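Local coordinates for plasmid pRiA4b Orf3-like domain-containing protein (Methanosarcina mazei, PDB 2I1S) that is of unknown function but belongs to the plasmid pRiA4b ORF-3-like family and folds around a mixed beta sheet backed by helices, at residues 12-17 with 112-117; 20-25 with 135-140. All blocks are in the same frame, centred on the assembly; numbering follows the deposited sequence.

How the contacts relate
Both contacts belong to one mixed sheet, in which strands 7-15 and 22-29 are neighbours, and both are partly buried. Contact 1 (12-17 with 112-117) joins two interior strands, its centre about 6 Å from the centre of the chain; that of contact 2 (20-25 with 135-140) lies about 9 Å out, where strand 131-136 ends the sheet. A regular backbone ladder, a buried aliphatic face and a partly exposed lysine face make up contact 1. Contact 2 has just two bridged pairs and relies on side chains: buried R24 gripping the R137 carbonyl with two nitrogens, R137 reaching back to P20 O, and W23 lying on the edge strand beside exposed K136. The two meet directly: K12 NZ is probably hydrogen-bonded to Q21 OE1, and L13 N to R24 O.

Contact 1. Residues 12-17 with 112-117; sequences KLSIKG and QVKVRL
L13 and V115 lie side by side on the buried face of two antiparallel strands. With L13 CG anti to its carbonyl carbon (chi1 -44°), the CD2 branch comes within 3.7 Å of V115 CG1. L13 CB rests 3.8 Å from V113 CG1. I41 of helix 34-44 packs on both L13 and V115, so this side is closely filled. Between the faces runs the ladder of a regular antiparallel pair of interior strands: K12 with R116 and S14 with K114 are hydrogen-bonded pairs, L13 with V115 and I15 with V113 non-hydrogen-bonded ones. R116 N gives K12 O a nearly straight bond of 2.9 Å (169° at the hydrogen). One more bond, from K16 N to Q112 O (2.9 Å), extends the pairing past I15, and a water bridges K16 O and Q112 N. The other face is looser and polar: S14 is buried at the foot of K114, its OG 3.7 Å from K114 CB, while K114 and R116 are exposed to solvent. Here the K16 and K114 chains cross at about a right angle, their CG atoms 3.7 Å apart, yet the two NZ atoms are only 4.3 Å from each other, a closeness of like charges that probably costs some energy. The R116 guanidinium turns off to a salt bridge with E100.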
loop_
_atom_site.group_PDB
_atom_site.type_symbol
_atom_site.label_atom_id
_atom_site.label_comp_id
_atom_site.label_asym_id
_atom_site.label_seq_id
_atom_site.Cartn_x
_atom_site.Cartn_y
_atom_site.Cartn_z
ATOM N N LYS A 12 0.281 6.295 7.034
ATOM C CA LYS A 12 -0.330 6.648 5.751
ATOM C C LYS A 12 0.342 5.863 4.650
ATOM O O LYS A 12 1.555 5.652 4.679
ATOM C CB LYS A 12 -0.246 8.132 5.459
ATOM C CG LYS A 12 -1.121 8.575 4.302
ATOM C CD LYS A 12 -0.925 10.046 4.052
ATOM C CE LYS A 12 -1.626 10.416 2.751
ATOM N NZ LYS A 12 -1.340 11.790 2.269
ATOM N N LEU A 13 -0.471 5.384 3.713
ATOM C CA LEU A 13 -0.014 4.637 2.532
ATOM C C LEU A 13 -0.459 5.378 1.296
ATOM O O LEU A 13 -1.669 5.602 1.121
ATOM C CB LEU A 13 -0.627 3.250 2.483
ATOM C CG LEU A 13 -0.664 2.431 3.779
ATOM C CD1 LEU A 13 -1.286 1.077 3.509
ATOM C CD2 LEU A 13 0.707 2.288 4.412
ATOM N N SER A 14 0.493 5.783 0.451
ATOM C CA SER A 14 0.147 6.495 -0.775
ATOM C C SER A 14 0.770 5.855 -2.000
ATOM O O SER A 14 1.958 5.544 -2.023
ATOM C CB SER A 14 0.486 8.004 -0.692
ATOM O OG SER A 14 1.828 8.315 -1.060
ATOM N N ILE A 15 -0.051 5.649 -3.020
ATOM C CA ILE A 15 0.457 5.224 -4.310
ATOM C C ILE A 15 1.229 6.417 -4.907
ATOM O O ILE A 15 0.666 7.520 -5.096
ATOM C CB ILE A 15 -0.682 4.750 -5.267
ATOM C CG1 ILE A 15 -1.279 3.460 -4.782
ATOM C CG2 ILE A 15 -0.132 4.483 -6.679
ATOM C CD1 ILE A 15 -2.456 3.032 -5.595
ATOM N N LYS A 16 2.513 6.200 -5.180
ATOM C CA LYS A 16 3.330 7.196 -5.905
ATOM C C LYS A 16 3.021 7.342 -7.388
ATOM O O LYS A 16 2.737 6.369 -8.074
ATOM C CB LYS A 16 4.786 6.796 -5.858
ATOM C CG LYS A 16 5.435 6.989 -4.519
ATOM C CD LYS A 16 6.879 6.592 -4.651
ATOM C CE LYS A 16 7.535 7.390 -5.765
ATOM N NZ LYS A 16 8.987 7.558 -5.438
ATOM N N GLY A 17 3.134 8.581 -7.868
ATOM C CA GLY A 17 3.093 8.913 -9.281
ATOM C C GLY A 17 1.714 9.159 -9.852
ATOM O O GLY A 17 1.589 9.470 -11.008
ATOM N N GLN A 112 4.423 1.467 -6.498
ATOM C CA GLN A 112 5.151 1.900 -5.302
ATOM C C GLN A 112 4.237 2.573 -4.340
ATOM O O GLN A 112 3.516 3.517 -4.688
ATOM C CB GLN A 112 6.293 2.822 -5.679
ATOM C CG GLN A 112 7.408 2.107 -6.468
ATOM C CD GLN A 112 8.452 3.060 -6.949
ATOM O OE1 GLN A 112 8.142 4.117 -7.475
ATOM N NE2 GLN A 112 9.705 2.698 -6.770
ATOM N N VAL A 113 4.263 2.087 -3.115
ATOM C CA VAL A 113 3.475 2.665 -2.060
ATOM C C VAL A 113 4.430 3.310 -1.053
ATOM O O VAL A 113 5.340 2.642 -0.583
ATOM C CB VAL A 113 2.618 1.601 -1.372
ATOM C CG1 VAL A 113 1.809 2.242 -0.197
ATOM C CG2 VAL A 113 1.721 0.876 -2.395
ATOM N N LYS A 114 4.241 4.604 -0.767
ATOM C CA LYS A 114 4.962 5.282 0.320
ATOM C C LYS A 114 4.295 4.929 1.625
ATOM O O LYS A 114 3.055 4.971 1.755
ATOM C CB LYS A 114 4.944 6.801 0.176
ATOM C CG LYS A 114 5.792 7.410 -0.897
ATOM C CD LYS A 114 5.518 8.954 -0.900
ATOM C CE LYS A 114 6.716 9.820 -1.403
ATOM N NZ LYS A 114 6.640 10.078 -2.877
ATOM N N VAL A 115 5.098 4.555 2.597
ATOM C CA VAL A 115 4.545 4.202 3.920
ATOM C C VAL A 115 5.144 5.218 4.884
ATOM O O VAL A 115 6.365 5.349 4.995
ATOM C CB VAL A 115 4.874 2.735 4.355
ATOM C CG1 VAL A 115 4.211 2.412 5.680
ATOM C CG2 VAL A 115 4.475 1.710 3.263
ATOM N N ARG A 116 4.284 5.991 5.517
ATOM C CA ARG A 116 4.728 7.000 6.449
ATOM C C ARG A 116 4.055 6.765 7.803
ATOM O O ARG A 116 2.842 6.712 7.884
ATOM C CB ARG A 116 4.420 8.389 5.877
ATOM C CG ARG A 116 4.411 9.507 6.907
ATOM C CD ARG A 116 5.774 10.186 7.022
ATOM N NE ARG A 116 6.151 10.858 5.775
ATOM C CZ ARG A 116 6.144 12.182 5.592
ATOM N NH1 ARG A 116 5.780 13.018 6.574
ATOM N NH2 ARG A 116 6.512 12.668 4.412
ATOM N N LEU A 117 4.865 6.568 8.839
ATOM C CA LEU A 117 4.409 6.641 10.241
ATOM C C LEU A 117 4.027 8.072 10.650
ATOM O O LEU A 117 4.862 8.976 10.620
ATOM C CB LEU A 117 5.502 6.111 11.184
ATOM C CG LEU A 117 5.209 5.964 12.682
ATOM C CD1 LEU A 117 4.191 4.846 12.984
ATOM C CD2 LEU A 117 6.515 5.743 13.434
HETATM O O HOH W 1 3.261 3.394 -8.204
#

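Contact 2. Residues 20-25 with 135-140; sequences PQIWRR and GKRAAV
W23 lays its indole over the backbone of G135 and K136, with G135 CA 3.8 Å from the centroid of the six-membered ring in a CH-pi contact. With CG turned between the backbone N and the carbonyl carbon (chi1 62°), the ring is folded onto the edge strand, and its NE1 comes to 3.4 Å from K136 CB. R25 NH2 lies over the opposite face, toward the rim. Were W23 reduced to an alanine, the backbone at G135 would probably lose its aromatic cover and K12 its cation-pi partner. Through the backbone, W23 and K136 form a hydrogen-bonded pair, K136 N reaching W23 O at 2.8 Å. R24 NH2 hydrogen-bonds to the same W23 O (3.0 Å) from well above the carbonyl plane, on the face opposite K136 N, so two donors hold this oxygen. The same guanidinium grips R137 O end-on with NH1 and NH2, the latter at 2.9 Å, while R24 NE is held by V44 O. R137 in turn sends NH1 to P20 O (2.8 Å, 138° at the hydrogen), and its NH2 makes a salt bridge to E179. I22 CD1 meets V140 CG1 at 3.9 Å. This is the edge of the mixed beta sheet, a short antiparallel pairing where the outermost strand 131-136 ends and the chain leaves as a loop.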
loop_
_atom_site.group_PDB
_atom_site.type_symbol
_atom_site.label_atom_id
_atom_site.label_comp_id
_atom_site.label_asym_id
_atom_site.label_seq_id
_atom_site.Cartn_x
_atom_site.Cartn_y
_atom_site.Cartn_z
ATOM N N PRO A 20 -4.824 13.211 -8.864
ATOM C CA PRO A 20 -4.817 13.318 -7.408
ATOM C C PRO A 20 -4.327 12.044 -6.698
ATOM O O PRO A 20 -4.408 10.932 -7.252
ATOM C CB PRO A 20 -6.294 13.578 -7.083
ATOM C CG PRO A 20 -6.845 14.224 -8.262
ATOM C CD PRO A 20 -6.106 13.675 -9.443
ATOM N N GLN A 21 -3.874 12.202 -5.464
ATOM C CA GLN A 21 -3.323 11.118 -4.660
ATOM C C GLN A 21 -4.305 9.995 -4.243
ATOM O O GLN A 21 -5.408 10.239 -3.814
ATOM C CB GLN A 21 -2.605 11.714 -3.454
ATOM C CG GLN A 21 -1.914 10.714 -2.590
ATOM C CD GLN A 21 -1.217 11.363 -1.439
ATOM O OE1 GLN A 21 -1.847 11.877 -0.520
ATOM N NE2 GLN A 21 0.098 11.362 -1.481
ATOM N N ILE A 22 -3.901 8.748 -4.455
ATOM C CA ILE A 22 -4.647 7.600 -3.965
ATOM C C ILE A 22 -3.968 7.219 -2.642
ATOM O O ILE A 22 -2.756 6.980 -2.631
ATOM C CB ILE A 22 -4.578 6.399 -4.952
ATOM C CG1 ILE A 22 -5.061 6.757 -6.385
ATOM C CG2 ILE A 22 -5.297 5.195 -4.389
ATOM C CD1 ILE A 22 -4.712 5.677 -7.415
ATOM N N TRP A 23 -4.721 7.217 -1.535
ATOM C CA TRP A 23 -4.136 6.919 -0.213
ATOM C C TRP A 23 -5.131 6.245 0.700
ATOM O O TRP A 23 -6.342 6.302 0.461
ATOM C CB TRP A 23 -3.558 8.167 0.483
ATOM C CG TRP A 23 -4.610 9.252 0.788
ATOM C CD1 TRP A 23 -4.969 10.276 -0.036
ATOM C CD2 TRP A 23 -5.453 9.353 1.947
ATOM N NE1 TRP A 23 -5.946 11.016 0.530
ATOM C CE2 TRP A 23 -6.289 10.473 1.744
ATOM C CE3 TRP A 23 -5.614 8.582 3.124
ATOM C CZ2 TRP A 23 -7.265 10.884 2.687
ATOM C CZ3 TRP A 23 -6.567 8.993 4.064
ATOM C CH2 TRP A 23 -7.369 10.170 3.849
ATOM N N ARG A 24 -4.581 5.599 1.733
ATOM C CA ARG A 24 -5.321 4.946 2.835
ATOM C C ARG A 24 -4.625 5.228 4.149
ATOM O O ARG A 24 -3.385 5.354 4.213
ATOM C CB ARG A 24 -5.360 3.425 2.665
ATOM C CG ARG A 24 -5.547 2.984 1.262
ATOM C CD ARG A 24 -6.974 3.176 0.918
ATOM N NE ARG A 24 -7.414 2.503 -0.315
ATOM C CZ ARG A 24 -7.771 3.153 -1.406
ATOM N NH1 ARG A 24 -8.259 2.492 -2.407
ATOM N NH2 ARG A 24 -7.643 4.472 -1.486
ATOM N N ARG A 25 -5.396 5.353 5.206
ATOM C CA ARG A 25 -4.779 5.450 6.534
ATOM C C ARG A 25 -5.171 4.197 7.309
ATOM O O ARG A 25 -6.325 3.817 7.320
ATOM C CB ARG A 25 -5.163 6.781 7.252
ATOM C CG ARG A 25 -4.010 7.759 7.314
ATOM C CD ARG A 25 -4.337 9.101 8.001
ATOM N NE ARG A 25 -4.666 10.000 6.923
ATOM C CZ ARG A 25 -3.930 10.990 6.446
ATOM N NH1 ARG A 25 -2.804 11.359 7.006
ATOM N NH2 ARG A 25 -4.376 11.642 5.400
ATOM N N GLY A 135 -9.466 6.986 3.526
ATOM C CA GLY A 135 -8.763 6.791 2.248
ATOM C C GLY A 135 -9.363 7.677 1.180
ATOM O O GLY A 135 -10.428 8.226 1.370
ATOM N N LYS A 136 -8.669 7.843 0.066
ATOM C CA LYS A 136 -9.248 8.569 -1.051
ATOM C C LYS A 136 -8.878 7.801 -2.325
ATOM O O LYS A 136 -7.741 7.365 -2.449
ATOM C CB LYS A 136 -8.676 9.976 -1.126
ATOM C CG LYS A 136 -9.637 11.047 -1.535
ATOM C CD LYS A 136 -10.609 11.389 -0.450
ATOM C CE LYS A 136 -11.693 12.301 -0.975
ATOM N NZ LYS A 136 -11.492 13.807 -0.692
ATOM N N ARG A 137 -9.865 7.657 -3.220
ATOM C CA ARG A 137 -9.748 7.187 -4.599
ATOM C C ARG A 137 -9.734 5.671 -4.680
ATOM O O ARG A 137 -9.350 4.999 -3.723
ATOM C CB ARG A 137 -8.552 7.787 -5.330
ATOM C CG ARG A 137 -8.477 9.306 -5.235
ATOM C CD ARG A 137 -7.661 9.867 -6.333
ATOM N NE ARG A 137 -8.331 9.784 -7.616
ATOM C CZ ARG A 137 -7.708 9.787 -8.794
ATOM N NH1 ARG A 137 -6.379 9.840 -8.842
ATOM N NH2 ARG A 137 -8.423 9.750 -9.930
ATOM N N ALA A 138 -10.174 5.136 -5.810
ATOM C CA ALA A 138 -9.993 3.713 -6.099
ATOM C C ALA A 138 -8.508 3.348 -6.227
ATOM O O ALA A 138 -7.727 4.055 -6.859
ATOM C CB ALA A 138 -10.751 3.333 -7.380
ATOM N N ALA A 139 -8.123 2.247 -5.610
ATOM C CA ALA A 139 -6.825 1.637 -5.836
ATOM C C ALA A 139 -6.603 1.253 -7.313
ATOM O O ALA A 139 -7.549 0.973 -8.065
ATOM C CB ALA A 139 -6.692 0.436 -4.945
ATOM N N VAL A 140 -5.349 1.278 -7.754
ATOM C CA VAL A 140 -5.070 0.900 -9.150
ATOM C C VAL A 140 -5.378 -0.599 -9.285
ATOM O O VAL A 140 -5.007 -1.386 -8.404
ATOM C CB VAL A 140 -3.587 1.208 -9.553
ATOM C CG1 VAL A 140 -3.296 2.727 -9.477
ATOM C CG2 VAL A 140 -2.567 0.406 -8.688
#